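Local atomic coordinates of protein-L-isoaspartate(D-aspartate) O-methyltransferase (Sulfolobus tokodaii, PDB entry 1VBF), a protein that probably catalyses the methyl esterification of L-isoaspartyl residues in damaged proteins, using S-adenosyl-L-methionine as methyl donor, as part of their repair or degradation. Residues K73-G78 and K133-V138. Sequence-based numbering, arbitrary orientation.
Sequences KVLEIG and KPYDRV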
loop_
_atom_site.group_PDB
_atom_site.type_symbol
_atom_site.label_atom_id
_atom_site.label_comp_id
_atom_site.label_asym_id
_atom_site.label_seq_id
_atom_site.Cartn_x
_atom_site.Cartn_y
_atom_site.Cartn_z
ATOM N N LYS B 73 -38.447 -22.570 13.935
ATOM C CA LYS B 73 -38.314 -21.394 14.772
ATOM C C LYS B 73 -37.017 -20.816 14.246
ATOM O O LYS B 73 -35.980 -21.488 14.263
ATOM C CB LYS B 73 -38.162 -21.776 16.238
ATOM C CG LYS B 73 -38.486 -20.647 17.198
ATOM C CD LYS B 73 -38.484 -21.184 18.607
ATOM C CE LYS B 73 -39.123 -20.229 19.592
ATOM N NZ LYS B 73 -39.316 -20.950 20.880
ATOM N N VAL B 74 -37.071 -19.578 13.776
ATOM C CA VAL B 74 -35.901 -18.936 13.197
ATOM C C VAL B 74 -35.435 -17.706 13.944
ATOM O O VAL B 74 -36.232 -16.819 14.241
ATOM C CB VAL B 74 -36.196 -18.524 11.730
ATOM C CG1 VAL B 74 -35.025 -17.736 11.139
ATOM C CG2 VAL B 74 -36.526 -19.769 10.915
ATOM N N LEU B 75 -34.142 -17.654 14.245
ATOM C CA LEU B 75 -33.565 -16.492 14.913
ATOM C C LEU B 75 -32.881 -15.657 13.825
ATOM O O LEU B 75 -32.084 -16.195 13.053
ATOM C CB LEU B 75 -32.532 -16.927 15.957
ATOM C CG LEU B 75 -31.704 -15.773 16.538
ATOM C CD1 LEU B 75 -32.574 -14.931 17.443
ATOM C CD2 LEU B 75 -30.510 -16.306 17.308
ATOM N N GLU B 76 -33.197 -14.366 13.759
ATOM C CA GLU B 76 -32.608 -13.454 12.775
ATOM C C GLU B 76 -31.856 -12.308 13.454
ATOM O O GLU B 76 -32.481 -11.495 14.140
ATOM C CB GLU B 76 -33.697 -12.831 11.892
ATOM C CG GLU B 76 -33.176 -11.728 10.981
ATOM C CD GLU B 76 -34.270 -10.934 10.295
ATOM O OE1 GLU B 76 -34.994 -10.196 10.989
ATOM O OE2 GLU B 76 -34.406 -11.035 9.055
ATOM N N ILE B 77 -30.537 -12.219 13.244
ATOM C CA ILE B 77 -29.743 -11.148 13.851
ATOM C C ILE B 77 -29.581 -9.939 12.918
ATOM O O ILE B 77 -28.769 -9.968 11.998
ATOM C CB ILE B 77 -28.326 -11.617 14.237
ATOM C CG1 ILE B 77 -28.363 -12.950 15.004
ATOM C CG2 ILE B 77 -27.650 -10.533 15.057
ATOM C CD1 ILE B 77 -29.164 -12.962 16.286
ATOM N N GLY B 78 -30.355 -8.886 13.161
ATOM C CA GLY B 78 -30.276 -7.687 12.350
ATOM C C GLY B 78 -31.559 -7.371 11.598
ATOM O O GLY B 78 -31.577 -7.312 10.369
ATOM N N LYS B 133 -34.820 -20.028 23.108
ATOM C CA LYS B 133 -33.648 -20.830 22.849
ATOM C C LYS B 133 -33.505 -21.753 21.697
ATOM O O LYS B 133 -32.789 -21.415 20.766
ATOM C CB LYS B 133 -33.215 -21.620 24.088
ATOM C CG LYS B 133 -31.722 -21.924 24.052
ATOM C CD LYS B 133 -31.251 -22.681 25.283
ATOM C CE LYS B 133 -31.439 -24.183 25.087
ATOM N NZ LYS B 133 -30.718 -24.715 23.874
ATOM N N PRO B 134 -34.164 -22.917 21.704
ATOM C CA PRO B 134 -33.930 -23.790 20.542
ATOM C C PRO B 134 -34.365 -23.228 19.202
ATOM O O PRO B 134 -35.558 -23.045 18.970
ATOM C CB PRO B 134 -34.675 -25.076 20.911
ATOM C CG PRO B 134 -35.091 -24.871 22.370
ATOM C CD PRO B 134 -35.292 -23.400 22.498
ATOM N N TYR B 135 -33.411 -22.919 18.323
ATOM C CA TYR B 135 -33.770 -22.394 17.006
ATOM C C TYR B 135 -33.424 -23.423 15.947
ATOM O O TYR B 135 -32.526 -24.249 16.132
ATOM C CB TYR B 135 -33.032 -21.095 16.678
ATOM C CG TYR B 135 -33.374 -19.945 17.579
ATOM C CD1 TYR B 135 -32.507 -19.539 18.586
ATOM C CD2 TYR B 135 -34.598 -19.305 17.477
ATOM C CE1 TYR B 135 -32.856 -18.528 19.467
ATOM C CE2 TYR B 135 -34.957 -18.293 18.358
ATOM C CZ TYR B 135 -34.082 -17.905 19.345
ATOM O OH TYR B 135 -34.437 -16.861 20.160
ATOM N N ASP B 136 -34.150 -23.382 14.837
ATOM C CA ASP B 136 -33.897 -24.301 13.735
ATOM C C ASP B 136 -32.895 -23.675 12.783
ATOM O O ASP B 136 -32.048 -24.359 12.224
ATOM C CB ASP B 136 -35.197 -24.599 12.976
ATOM C CG ASP B 136 -36.142 -25.496 13.766
ATOM O OD1 ASP B 136 -35.938 -26.736 13.726
ATOM O OD2 ASP B 136 -37.067 -24.950 14.433
ATOM N N ARG B 137 -32.984 -22.361 12.635
ATOM C CA ARG B 137 -32.132 -21.631 11.724
ATOM C C ARG B 137 -31.767 -20.279 12.317
ATOM O O ARG B 137 -32.484 -19.749 13.177
ATOM C CB ARG B 137 -32.891 -21.379 10.413
ATOM C CG ARG B 137 -33.539 -22.590 9.770
ATOM C CD ARG B 137 -32.537 -23.418 9.016
ATOM N NE ARG B 137 -32.641 -24.827 9.357
ATOM C CZ ARG B 137 -32.916 -25.773 8.477
ATOM N NH1 ARG B 137 -33.110 -25.423 7.222
ATOM N NH2 ARG B 137 -32.981 -27.047 8.846
ATOM N N VAL B 138 -30.660 -19.719 11.825
ATOM C CA VAL B 138 -30.199 -18.403 12.224
ATOM C C VAL B 138 -29.563 -17.700 11.022
ATOM O O VAL B 138 -28.769 -18.295 10.295
ATOM C CB VAL B 138 -29.149 -18.474 13.328
ATOM C CG1 VAL B 138 -28.673 -17.078 13.632
ATOM C CG2 VAL B 138 -29.717 -19.135 14.559
#
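The phenol ring of Tyr135 lies with one face against Leu75, whose CB sits over the ring centre in a CH-pi contact, 3.4 Å from the ring centroid to that CB. Farther along the same side chain, Leu75 CD1 reaches CZ and OH of the tyrosine and Leu75 CD2 the CD1–CE1 side of the ring, while CG of Lys73 approaches CD2 of Tyr135 obliquely. Chi1 of -64°, which places CG anti to the carbonyl carbon, turns the tyrosine ring across to the neighbouring strand; its hydroxyl is hydrogen-bonded to the backbone O of Tyr129, and Gln154 of helix 149-154 touches both Leu75 and Tyr135. Replacing Tyr135 by an alanine would probably leave Leu75 CB without its aromatic cover and the O of Tyr129 without its hydroxyl mate. The two segments are neighbouring parallel strands, 73-77 and 135-140, at the centre of the Rossmann-like sheet of class I methyltransferases, where strand 73-77 lies between 94-99 and 135-140. Leu75 N donates to Arg137 O (2.9 Å), and the alpha carbon of Val138 makes a CA-H...O contact with Leu75 O. On the side of the sheet that carries Leu75, CG2 of Val138 packs on Leu75 CB at 3.8 Å; on the opposite face CG2 of Val74 meets CB of Arg137 at 4.0 Å. At Lys73, the first residue of strand 73-77, Asp136 bonds twice: its N donates to Lys73 O (2.7 Å), and its OD2 accepts from Lys73 N (2.8 Å) on the anti side of the carboxylate, 22° out of plane. That same oxygen also forms a salt bridge with Lys156, which would probably favour the ionised carboxylate. The Arg137 side chain, bent at chi2 and chi3, leads away from strand 73-77, its NE donating to Asp136 O from above the carbonyl plane, while NH1 is bound to Leu66 O and salt-bridged to Asp67.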